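Local coordinates for protein hydrogenase-specific maturation endopeptidase (PDB 5IJA) that probably acts as an endopeptidase that matures and so activates [NiFe] hydrogenase, at residues L8-E11 and L12-D15; A18-K21 and A22-L26; A88-M91 and G92-D95; E127-D130 and E131-A134; K138-E141 and I142-L146. All blocks are in the same frame, centred on the assembly; numbering follows the deposited sequence.

How the contacts relate
All five contacts are local and follow one another along the chain; none nests in or crosses another. Contact 1 closes a tight turn between strand 3-8 and helix 18-28, on which contact 2 lies. Contact 3 sits in helix 88-103, on the other side of the chain's centre from contacts 2 and 5. Contact 4 starts helix 130-146 and contact 5 lies near its end, their centres about 17 Å apart. Contact 1 touches contacts 2, 3 and 4: E11 salt-bridges R24, L8 packs on F90, and D15 probably bonds S129. A18 of contact 2 packs on V132 of contact 4, and L26 on V140 and A143 of contact 5, joining two helices on one side of the sheet.

Contact 1. Residues L8-E11 and L12-D15; sequences LGNE and LMKD
N10 O accepts the amide N of M13 at 3.2 Å and closes a type I beta turn from N10 to M13, with E11 and L12 in its two central positions. The side chain of N10 folds over the same turn. With CG anti to the backbone N (chi1 -178°), its amide lies beside its own carbonyl carbon, and OD1 of N10 takes L12 N at 3.1 Å in a fairly straight bond (161°), though the donor stands well above the plane of the side-chain carbonyl. N10 OD1 also lies 3.6 Å from L12 CB, while the other branch, ND2 of N10, rests 3.5 Å from M13 CG, so the flat amide touches both residues that follow E11. Shortening N10 to alanine removes OD1 and ND2 and is likely to leave L12 N without its side-chain acceptor and M13 CG without this neighbour. E11 directs its extended chain elsewhere, to a salt bridge with R24. Farther on, D15 turns its carboxylate to the backbone N atoms of K120, E121 and S129, tying the loop to the chain leading into helix 130-146. The result is an Asx turn superimposed on a type I beta turn, in the loop that leads from strand 3-8 to helix 18-28.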
loop_
_atom_site.group_PDB
_atom_site.type_symbol
_atom_site.label_atom_id
_atom_site.label_comp_id
_atom_site.label_asym_id
_atom_site.label_seq_id
_atom_site.Cartn_x
_atom_site.Cartn_y
_atom_site.Cartn_z
ATOM N N LEU A 8 -0.535 1.293 4.081
ATOM C CA LEU A 8 -1.925 1.286 4.527
ATOM C C LEU A 8 -2.161 0.050 5.358
ATOM O O LEU A 8 -1.426 -0.925 5.237
ATOM C CB LEU A 8 -2.919 1.276 3.351
ATOM C CG LEU A 8 -2.749 2.162 2.112
ATOM C CD1 LEU A 8 -4.043 2.266 1.321
ATOM C CD2 LEU A 8 -2.231 3.526 2.468
ATOM N N GLY A 9 -3.210 0.083 6.177
ATOM C CA GLY A 9 -3.610 -1.085 6.938
ATOM C C GLY A 9 -3.890 -0.787 8.400
ATOM O O GLY A 9 -3.797 0.353 8.854
ATOM N N ASN A 10 -4.249 -1.838 9.130
ATOM C CA ASN A 10 -4.495 -1.766 10.564
ATOM C C ASN A 10 -3.654 -2.836 11.247
ATOM O O ASN A 10 -3.868 -4.033 11.049
ATOM C CB ASN A 10 -5.978 -1.956 10.869
ATOM C CG ASN A 10 -6.298 -1.843 12.357
ATOM O OD1 ASN A 10 -5.421 -1.575 13.192
ATOM N ND2 ASN A 10 -7.568 -2.034 12.690
ATOM N N GLU A 11 -2.687 -2.391 12.030
ATOM C CA GLU A 11 -1.736 -3.296 12.646
ATOM C C GLU A 11 -2.371 -4.193 13.708
ATOM O O GLU A 11 -1.827 -5.239 14.056
ATOM C CB GLU A 11 -0.602 -2.499 13.266
ATOM C CG GLU A 11 0.600 -3.329 13.652
ATOM C CD GLU A 11 1.539 -2.585 14.570
ATOM O OE1 GLU A 11 2.598 -3.153 14.919
ATOM O OE2 GLU A 11 1.210 -1.436 14.950
ATOM N N LEU A 12 -3.524 -3.787 14.224
ATOM C CA LEU A 12 -4.177 -4.565 15.271
ATOM C C LEU A 12 -5.061 -5.692 14.726
ATOM O O LEU A 12 -5.769 -6.360 15.485
ATOM C CB LEU A 12 -5.002 -3.630 16.159
ATOM C CG LEU A 12 -4.289 -3.000 17.363
ATOM C CD1 LEU A 12 -3.108 -2.128 16.973
ATOM C CD2 LEU A 12 -5.283 -2.218 18.232
ATOM N N MET A 13 -5.041 -5.908 13.417
ATOM C CA MET A 13 -5.904 -6.929 12.823
ATOM C C MET A 13 -5.074 -7.953 12.051
ATOM O O MET A 13 -5.463 -8.396 10.958
ATOM C CB MET A 13 -6.958 -6.300 11.910
ATOM C CG MET A 13 -8.010 -5.502 12.657
ATOM S SD MET A 13 -8.780 -6.468 13.975
ATOM C CE MET A 13 -9.894 -7.508 13.032
ATOM N N LYS A 14 -3.944 -8.313 12.650
ATOM C CA LYS A 14 -3.064 -9.376 12.168
ATOM C C LYS A 14 -2.485 -9.073 10.796
ATOM O O LYS A 14 -1.661 -8.169 10.651
ATOM C CB LYS A 14 -3.800 -10.719 12.137
ATOM C CG LYS A 14 -3.892 -11.409 13.486
ATOM C CD LYS A 14 -4.413 -12.838 13.334
ATOM C CE LYS A 14 -4.468 -13.559 14.672
ATOM N NZ LYS A 14 -3.274 -13.262 15.522
ATOM N N ASP A 15 -2.926 -9.832 9.802
ATOM C CA ASP A 15 -2.430 -9.668 8.448
ATOM C C ASP A 15 -2.881 -8.346 7.835
ATOM O O ASP A 15 -2.327 -7.914 6.826
ATOM C CB ASP A 15 -2.873 -10.841 7.566
ATOM C CG ASP A 15 -2.227 -12.159 7.978
ATOM O OD1 ASP A 15 -1.263 -12.129 8.759
ATOM O OD2 ASP A 15 -2.681 -13.221 7.507
#

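Contact 2. Residues A18-K21 and A22-L26; sequences AGLK and AGRIL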
loop_
_atom_site.group_PDB
_atom_site.type_symbol
_atom_site.label_atom_id
_atom_site.label_comp_id
_atom_site.label_asym_id
_atom_site.label_seq_id
_atom_site.Cartn_x
_atom_site.Cartn_y
_atom_site.Cartn_z
ATOM N N ALA A 18 -0.062 -5.959 7.248
ATOM C CA ALA A 18 1.056 -6.388 6.392
ATOM C C ALA A 18 1.689 -5.187 5.681
ATOM O O ALA A 18 2.920 -5.051 5.624
ATOM C CB ALA A 18 0.595 -7.399 5.406
ATOM N N GLY A 19 0.836 -4.310 5.168
ATOM C CA GLY A 19 1.295 -3.087 4.527
ATOM C C GLY A 19 2.145 -2.220 5.427
ATOM O O GLY A 19 3.172 -1.688 4.994
ATOM N N LEU A 20 1.736 -2.083 6.693
ATOM C CA LEU A 20 2.467 -1.271 7.649
ATOM C C LEU A 20 3.817 -1.899 7.969
ATOM O O LEU A 20 4.814 -1.197 8.106
ATOM C CB LEU A 20 1.647 -1.065 8.937
ATOM C CG LEU A 20 0.256 -0.449 8.793
ATOM C CD1 LEU A 20 -0.389 -0.214 10.157
ATOM C CD2 LEU A 20 0.305 0.857 8.006
ATOM N N LYS A 21 3.855 -3.228 8.062
ATOM C CA LYS A 21 5.094 -3.914 8.394
ATOM C C LYS A 21 6.097 -3.767 7.256
ATOM O O LYS A 21 7.279 -3.518 7.477
ATOM C CB LYS A 21 4.831 -5.393 8.694
ATOM C CG LYS A 21 4.763 -5.727 10.195
ATOM C CD LYS A 21 3.332 -5.769 10.726
ATOM C CE LYS A 21 3.299 -6.218 12.196
ATOM N NZ LYS A 21 1.910 -6.469 12.700
ATOM N N ALA A 22 5.615 -3.927 6.031
ATOM C CA ALA A 22 6.449 -3.671 4.859
ATOM C C ALA A 22 6.961 -2.229 4.863
ATOM O O ALA A 22 8.146 -1.979 4.633
ATOM C CB ALA A 22 5.669 -3.961 3.611
ATOM N N GLY A 23 6.077 -1.285 5.169
ATOM C CA GLY A 23 6.472 0.113 5.287
ATOM C C GLY A 23 7.549 0.379 6.330
ATOM O O GLY A 23 8.526 1.090 6.079
ATOM N N ARG A 24 7.383 -0.201 7.508
ATOM C CA ARG A 24 8.388 -0.051 8.553
ATOM C C ARG A 24 9.740 -0.620 8.124
ATOM O O ARG A 24 10.772 -0.015 8.381
ATOM C CB ARG A 24 7.914 -0.705 9.852
ATOM C CG ARG A 24 6.704 -0.008 10.445
ATOM C CD ARG A 24 6.514 -0.313 11.925
ATOM N NE ARG A 24 5.239 0.219 12.391
ATOM C CZ ARG A 24 4.173 -0.533 12.645
ATOM N NH1 ARG A 24 4.243 -1.849 12.493
ATOM N NH2 ARG A 24 3.041 0.029 13.053
ATOM N N ILE A 25 9.739 -1.761 7.442
ATOM C CA ILE A 25 10.991 -2.317 6.920
ATOM C C ILE A 25 11.641 -1.355 5.935
ATOM O O ILE A 25 12.842 -1.117 5.987
ATOM C CB ILE A 25 10.780 -3.674 6.220
ATOM C CG1 ILE A 25 10.336 -4.747 7.208
ATOM C CG2 ILE A 25 12.055 -4.142 5.538
ATOM C CD1 ILE A 25 9.922 -6.051 6.531
ATOM N N LEU A 26 10.844 -0.814 5.022
ATOM C CA LEU A 26 11.364 0.152 4.068
ATOM C C LEU A 26 11.853 1.435 4.764
ATOM O O LEU A 26 12.866 2.007 4.365
ATOM C CB LEU A 26 10.299 0.468 3.018
ATOM C CG LEU A 26 9.962 -0.719 2.115
ATOM C CD1 LEU A 26 8.599 -0.530 1.468
ATOM C CD2 LEU A 26 11.047 -0.925 1.065
#
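Helix 18-28 is the crossover of the beta-alpha-beta unit formed with strands 3-8 and 33-37, and its first two turns join A18-K21 to A22-L26. Four successive alpha-helical bonds do this: A22 N to A18 O, G23 N to G19 O, R24 N to L20 O and I25 N to K21 O. The shortest, R24 N to L20 O, is 2.8 Å. On the inward side A22 CB stands 3.6 Å from both A18 O and G19 O, and A22 touches I56 of strand 52-59, as does L26, while A18 packs on V132 of helix 130-146. The outward side carries two long cations. R24 leaves the helix with CG beside its own backbone N (chi1 -66°), which lays R24 CG 3.2 Å from L20 O; the extended chain then runs back toward the start of the helix, where L20 CB lies under one face of the guanidinium, offset toward its rim. Its NH2 is held by E11, and E35 is a long, weak ionic partner of NE. K21 bends sharply at its second torsion (chi2 97°) and gives NZ to M126 O. The nearest charged atoms of the two cations, K21 NZ and R24 NH1, are 5.2 Å apart, a like-charge proximity that the E11 carboxylate probably eases. Around the helix from R24, I25 lays its CG1 along the backbone, 3.3 Å from K21 O.

Contact 3. Residues A88-M91 and G92-D95; sequences AHFM and GAID
F90 and A93 form the buried part of this stretch of helix 88-103, while I94 lies at the boundary, its CG1 on the ring face of F90 and its CD1 beside M91 SD. The aromatic ring, set with CG anti to the backbone N (chi1 -172°), is crossed by I94 at about a right angle: I94 CG1 lies 4.1 Å from F90 CE2, displaced toward the rim. A93 CB approaches the same ring obliquely at CD1. Beyond these atoms F90 continues onto L8 and I55 of the sheet; H89 also touches L8 and bonds D16 OD1 through NE2. The backbone is drawn close too: A93 N bonds F90 O at 2.7 Å, an i to i+3 bond, and I94 N bonds it weakly. The outer side is looser. M91 is bent along its chain and lies alongside I94, both pointing the same way, with M91 SD 4.1 Å from I94 CD1. Next to it G92 is exposed; G92 N reaches A88 O at 2.9 Å and H89 O weakly. A water links M91 O to D95 N, donating to the first at 2.8 Å and accepting from the second at the same distance. The first turns of this helix thus mix i+3 and i+4 bonding with a bridging water, an arrangement characteristic of a water-inserted, locally opened alpha helix packed by its apolar face on a beta sheet.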
loop_
_atom_site.group_PDB
_atom_site.type_symbol
_atom_site.label_atom_id
_atom_site.label_comp_id
_atom_site.label_asym_id
_atom_site.label_seq_id
_atom_site.Cartn_x
_atom_site.Cartn_y
_atom_site.Cartn_z
ATOM N N ALA A 88 -10.022 -2.943 1.679
ATOM C CA ALA A 88 -10.939 -2.032 2.300
ATOM C C ALA A 88 -10.168 -0.748 2.478
ATOM O O ALA A 88 -10.730 0.320 2.387
ATOM C CB ALA A 88 -11.389 -2.573 3.641
ATOM N N HIS A 89 -8.889 -0.887 2.794
ATOM C CA HIS A 89 -8.091 0.244 3.126
ATOM C C HIS A 89 -7.860 1.221 2.003
ATOM O O HIS A 89 -8.144 2.364 2.161
ATOM C CB HIS A 89 -6.750 -0.240 3.584
ATOM C CG HIS A 89 -6.801 -1.289 4.629
ATOM N ND1 HIS A 89 -7.137 -1.022 5.928
ATOM C CD2 HIS A 89 -6.498 -2.601 4.583
ATOM C CE1 HIS A 89 -7.069 -2.130 6.634
ATOM N NE2 HIS A 89 -6.686 -3.101 5.838
ATOM N N PHE A 90 -7.441 0.766 0.846
ATOM C CA PHE A 90 -7.226 1.698 -0.230
ATOM C C PHE A 90 -8.570 2.258 -0.604
ATOM O O PHE A 90 -8.698 3.417 -0.845
ATOM C CB PHE A 90 -6.498 1.102 -1.416
ATOM C CG PHE A 90 -6.109 2.111 -2.439
ATOM C CD1 PHE A 90 -5.450 3.249 -2.079
ATOM C CD2 PHE A 90 -6.439 1.942 -3.738
ATOM C CE1 PHE A 90 -5.107 4.184 -3.002
ATOM C CE2 PHE A 90 -6.106 2.872 -4.677
ATOM C CZ PHE A 90 -5.429 3.987 -4.308
ATOM N N MET A 91 -9.582 1.411 -0.620
ATOM C CA MET A 91 -10.939 1.859 -0.930
ATOM C C MET A 91 -11.362 3.026 -0.036
ATOM O O MET A 91 -12.047 3.943 -0.483
ATOM C CB MET A 91 -11.940 0.709 -0.784
ATOM C CG MET A 91 -11.777 -0.398 -1.806
ATOM S SD MET A 91 -11.824 0.163 -3.505
ATOM C CE MET A 91 -13.425 0.957 -3.551
ATOM N N GLY A 92 -10.931 2.992 1.218
ATOM C CA GLY A 92 -11.245 4.046 2.164
ATOM C C GLY A 92 -10.450 5.312 1.924
ATOM O O GLY A 92 -10.766 6.364 2.483
ATOM N N ALA A 93 -9.432 5.207 1.071
ATOM C CA ALA A 93 -8.495 6.300 0.813
ATOM C C ALA A 93 -8.750 7.005 -0.506
ATOM O O ALA A 93 -8.277 8.127 -0.720
ATOM C CB ALA A 93 -7.071 5.773 0.840
ATOM N N ILE A 94 -9.462 6.336 -1.404
ATOM C CA ILE A 94 -9.634 6.827 -2.767
ATOM C C ILE A 94 -10.223 8.235 -2.846
ATOM O O ILE A 94 -9.707 9.075 -3.578
ATOM C CB ILE A 94 -10.525 5.883 -3.594
ATOM C CG1 ILE A 94 -9.733 4.634 -3.983
ATOM C CG2 ILE A 94 -11.037 6.578 -4.846
ATOM C CD1 ILE A 94 -10.470 3.721 -4.921
ATOM N N ASP A 95 -11.294 8.492 -2.103
ATOM C CA ASP A 95 -11.979 9.781 -2.189
ATOM C C ASP A 95 -11.052 10.916 -1.742
ATOM O O ASP A 95 -10.943 11.953 -2.406
ATOM C CB ASP A 95 -13.272 9.756 -1.352
ATOM C CG ASP A 95 -14.447 9.113 -2.097
ATOM O OD1 ASP A 95 -14.251 8.624 -3.230
ATOM O OD2 ASP A 95 -15.572 9.093 -1.549
HETATM O O HOH W 1 -12.643 6.667 -0.458
#

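Contact 4. Residues E127-D130 and E131-A134; sequences ELSD and EVKA
S129 occupies the N-cap of helix 130-146, and its backbone bonds begin the first turn. S129 O takes K133 N at 3.1 Å and V132 N weakly; the next bond, A134 N to D130 O, is long and weak. Beside the N-cap hydroxyl lies a methyl group, V132 CG2, 3.4 Å from S129 OG. Charge pairing follows on the outer side. D130 and K133 lie side by side, pointing the same way, and the lysine, extended beyond CG, brings K133 NZ to D130 OD1 at 3.1 Å in a salt bridge that meets the oxygen nearly along its C-O axis. E131 bends at its second torsion (chi2 86°), so that E131 OE1 comes 3.5 Å from D130 N, while OE2 forms a salt bridge with K120. Apolar contact lies on the inner side: L128 CD2 meets V132 CG1 at 4.1 Å, the two side chains crossing at about a right angle. L128 goes on to K21 of helix 18-28 and V132 to A18. The carboxylates of D130 and E131 would probably interact favourably with the positive N-terminal end of the helix dipole, with K133 and K120 balancing their charge.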
loop_
_atom_site.group_PDB
_atom_site.type_symbol
_atom_site.label_atom_id
_atom_site.label_comp_id
_atom_site.label_asym_id
_atom_site.label_seq_id
_atom_site.Cartn_x
_atom_site.Cartn_y
_atom_site.Cartn_z
ATOM N N GLU A 127 0.548 -9.915 15.440
ATOM C CA GLU A 127 1.558 -10.716 14.757
ATOM C C GLU A 127 1.071 -11.158 13.379
ATOM O O GLU A 127 -0.103 -11.473 13.189
ATOM C CB GLU A 127 1.950 -11.940 15.601
ATOM N N LEU A 128 1.983 -11.173 12.413
ATOM C CA LEU A 128 1.665 -11.681 11.088
ATOM C C LEU A 128 1.743 -13.206 11.052
ATOM O O LEU A 128 2.590 -13.807 11.719
ATOM C CB LEU A 128 2.615 -11.095 10.047
ATOM C CG LEU A 128 2.609 -9.577 9.905
ATOM C CD1 LEU A 128 3.744 -9.169 8.983
ATOM C CD2 LEU A 128 1.274 -9.148 9.334
ATOM N N SER A 129 0.852 -13.818 10.280
ATOM C CA SER A 129 0.933 -15.243 9.993
ATOM C C SER A 129 2.180 -15.532 9.172
ATOM O O SER A 129 2.679 -14.647 8.467
ATOM C CB SER A 129 -0.307 -15.724 9.243
ATOM O OG SER A 129 -0.330 -15.230 7.914
ATOM N N ASP A 130 2.677 -16.764 9.257
ATOM C CA ASP A 130 3.921 -17.120 8.586
ATOM C C ASP A 130 3.820 -16.892 7.077
ATOM O O ASP A 130 4.760 -16.393 6.472
ATOM C CB ASP A 130 4.320 -18.580 8.880
ATOM C CG ASP A 130 5.124 -18.737 10.187
ATOM O OD1 ASP A 130 5.404 -17.729 10.879
ATOM O OD2 ASP A 130 5.502 -19.886 10.513
ATOM N N GLU A 131 2.684 -17.230 6.470
ATOM C CA GLU A 131 2.539 -17.077 5.023
ATOM C C GLU A 131 2.653 -15.615 4.577
ATOM O O GLU A 131 3.154 -15.318 3.486
ATOM C CB GLU A 131 1.201 -17.636 4.541
ATOM C CG GLU A 131 1.010 -19.125 4.740
ATOM C CD GLU A 131 0.478 -19.469 6.116
ATOM O OE1 GLU A 131 0.641 -18.652 7.050
ATOM O OE2 GLU A 131 -0.117 -20.558 6.263
ATOM N N VAL A 132 2.181 -14.707 5.424
ATOM C CA VAL A 132 2.158 -13.286 5.091
ATOM C C VAL A 132 3.517 -12.633 5.381
ATOM O O VAL A 132 3.875 -11.640 4.748
ATOM C CB VAL A 132 0.999 -12.573 5.838
ATOM C CG1 VAL A 132 1.099 -11.053 5.742
ATOM C CG2 VAL A 132 -0.311 -13.029 5.267
ATOM N N LYS A 133 4.294 -13.205 6.300
ATOM C CA LYS A 133 5.684 -12.773 6.480
ATOM C C LYS A 133 6.443 -12.868 5.160
ATOM O O LYS A 133 7.197 -11.959 4.784
ATOM C CB LYS A 133 6.406 -13.620 7.531
ATOM C CG LYS A 133 5.906 -13.474 8.964
ATOM C CD LYS A 133 6.737 -14.359 9.887
ATOM C CE LYS A 133 6.177 -14.394 11.296
ATOM N NZ LYS A 133 6.943 -15.328 12.170
ATOM N N ALA A 134 6.244 -13.988 4.472
ATOM C CA ALA A 134 6.844 -14.222 3.169
ATOM C C ALA A 134 6.388 -13.168 2.164
ATOM O O ALA A 134 7.191 -12.647 1.382
ATOM C CB ALA A 134 6.501 -15.613 2.673
#

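Contact 5. Residues K138-E141 and I142-L146; sequences KAVE and IAEKL
K138 O opens this stretch of helix 130-146, an alpha helix of the alpha/beta fold that packs on strands 111-118 and 69-73 and on helix 18-28; it accepts I142 N at 3.0 Å. K138 O lies 3.2 Å from I142 CG1, placed there because CG1 stands beside its own backbone N (chi1 -61°), and I142 goes on to touch I115 and V69 of the sheet. A139, also turned to strand 111-118, gives its O to A143 N, and A143 CB sits 3.5 Å from A139 O. V140 follows on the face toward helix 18-28. Its O receives E144 N, and V140 CG1 comes 3.8 Å from E144 OE2, the two side chains lying alongside and pointing the same way. The E144 carboxylate has stronger partners, a salt bridge from K29 and a hydrogen bond with Y31 OH. E141 is last of the four and exposed, and E141 O takes K145 N in a weak bond of 3.3 Å. K145 stretches back along the helix with its CG 3.2 Å from E141 O, yet K145 NZ stops 4.6 Å from E141 OE1, beyond salt-bridge range.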
loop_
_atom_site.group_PDB
_atom_site.type_symbol
_atom_site.label_atom_id
_atom_site.label_comp_id
_atom_site.label_asym_id
_atom_site.label_seq_id
_atom_site.Cartn_x
_atom_site.Cartn_y
_atom_site.Cartn_z
ATOM N N LYS A 138 8.445 -10.126 -0.112
ATOM C CA LYS A 138 8.400 -9.880 -1.551
ATOM C C LYS A 138 7.820 -8.501 -1.875
ATOM O O LYS A 138 8.220 -7.887 -2.864
ATOM C CB LYS A 138 7.619 -10.967 -2.283
ATOM C CG LYS A 138 8.144 -11.138 -3.714
ATOM C CD LYS A 138 8.053 -12.569 -4.232
ATOM C CE LYS A 138 8.879 -12.713 -5.519
ATOM N NZ LYS A 138 8.418 -13.808 -6.427
ATOM N N ALA A 139 6.884 -8.018 -1.054
ATOM C CA ALA A 139 6.384 -6.657 -1.229
ATOM C C ALA A 139 7.513 -5.642 -1.073
ATOM O O ALA A 139 7.598 -4.669 -1.835
ATOM C CB ALA A 139 5.262 -6.361 -0.236
ATOM N N VAL A 140 8.382 -5.874 -0.094
ATOM C CA VAL A 140 9.519 -4.984 0.132
ATOM C C VAL A 140 10.472 -4.988 -1.067
ATOM O O VAL A 140 10.974 -3.933 -1.474
ATOM C CB VAL A 140 10.266 -5.368 1.423
ATOM C CG1 VAL A 140 11.607 -4.605 1.542
ATOM C CG2 VAL A 140 9.392 -5.070 2.613
ATOM N N GLU A 141 10.690 -6.166 -1.641
ATOM C CA GLU A 141 11.560 -6.310 -2.817
ATOM C C GLU A 141 11.040 -5.550 -4.029
ATOM O O GLU A 141 11.805 -4.883 -4.729
ATOM C CB GLU A 141 11.714 -7.774 -3.198
ATOM C CG GLU A 141 12.533 -8.603 -2.239
ATOM C CD GLU A 141 12.630 -10.039 -2.711
ATOM O OE1 GLU A 141 12.617 -10.249 -3.948
ATOM O OE2 GLU A 141 12.698 -10.952 -1.858
ATOM N N ILE A 142 9.740 -5.663 -4.278
ATOM C CA ILE A 142 9.109 -4.924 -5.371
ATOM C C ILE A 142 9.240 -3.422 -5.153
ATOM O O ILE A 142 9.601 -2.685 -6.062
ATOM C CB ILE A 142 7.619 -5.310 -5.515
ATOM C CG1 ILE A 142 7.490 -6.800 -5.826
ATOM C CG2 ILE A 142 6.937 -4.484 -6.601
ATOM C CD1 ILE A 142 6.056 -7.315 -5.902
ATOM N N ALA A 143 8.965 -2.962 -3.939
ATOM C CA ALA A 143 9.009 -1.537 -3.648
ATOM C C ALA A 143 10.422 -0.947 -3.803
ATOM O O ALA A 143 10.578 0.191 -4.248
ATOM C CB ALA A 143 8.488 -1.277 -2.242
ATOM N N GLU A 144 11.449 -1.705 -3.417
ATOM C CA GLU A 144 12.827 -1.202 -3.525
ATOM C C GLU A 144 13.210 -0.988 -4.984
ATOM O O GLU A 144 13.901 -0.024 -5.323
ATOM C CB GLU A 144 13.819 -2.159 -2.840
ATOM C CG GLU A 144 13.661 -2.230 -1.321
ATOM C CD GLU A 144 14.952 -2.595 -0.592
ATOM O OE1 GLU A 144 15.921 -1.799 -0.632
ATOM O OE2 GLU A 144 14.993 -3.678 0.031
ATOM N N LYS A 145 12.754 -1.890 -5.844
ATOM C CA LYS A 145 12.922 -1.714 -7.280
ATOM C C LYS A 145 12.220 -0.452 -7.792
ATOM O O LYS A 145 12.775 0.269 -8.619
ATOM C CB LYS A 145 12.425 -2.953 -8.032
ATOM C CG LYS A 145 13.139 -4.211 -7.588
ATOM C CD LYS A 145 12.607 -5.492 -8.211
ATOM C CE LYS A 145 13.545 -6.650 -7.845
ATOM N NZ LYS A 145 12.895 -7.985 -7.920
ATOM N N LEU A 146 11.015 -0.171 -7.300
ATOM C CA LEU A 146 10.275 0.987 -7.781
ATOM C C LEU A 146 10.880 2.294 -7.281
ATOM O O LEU A 146 10.671 3.358 -7.870
ATOM C CB LEU A 146 8.797 0.889 -7.366
ATOM C CG LEU A 146 8.054 -0.338 -7.896
ATOM C CD1 LEU A 146 6.619 -0.387 -7.383
ATOM C CD2 LEU A 146 8.075 -0.331 -9.415
#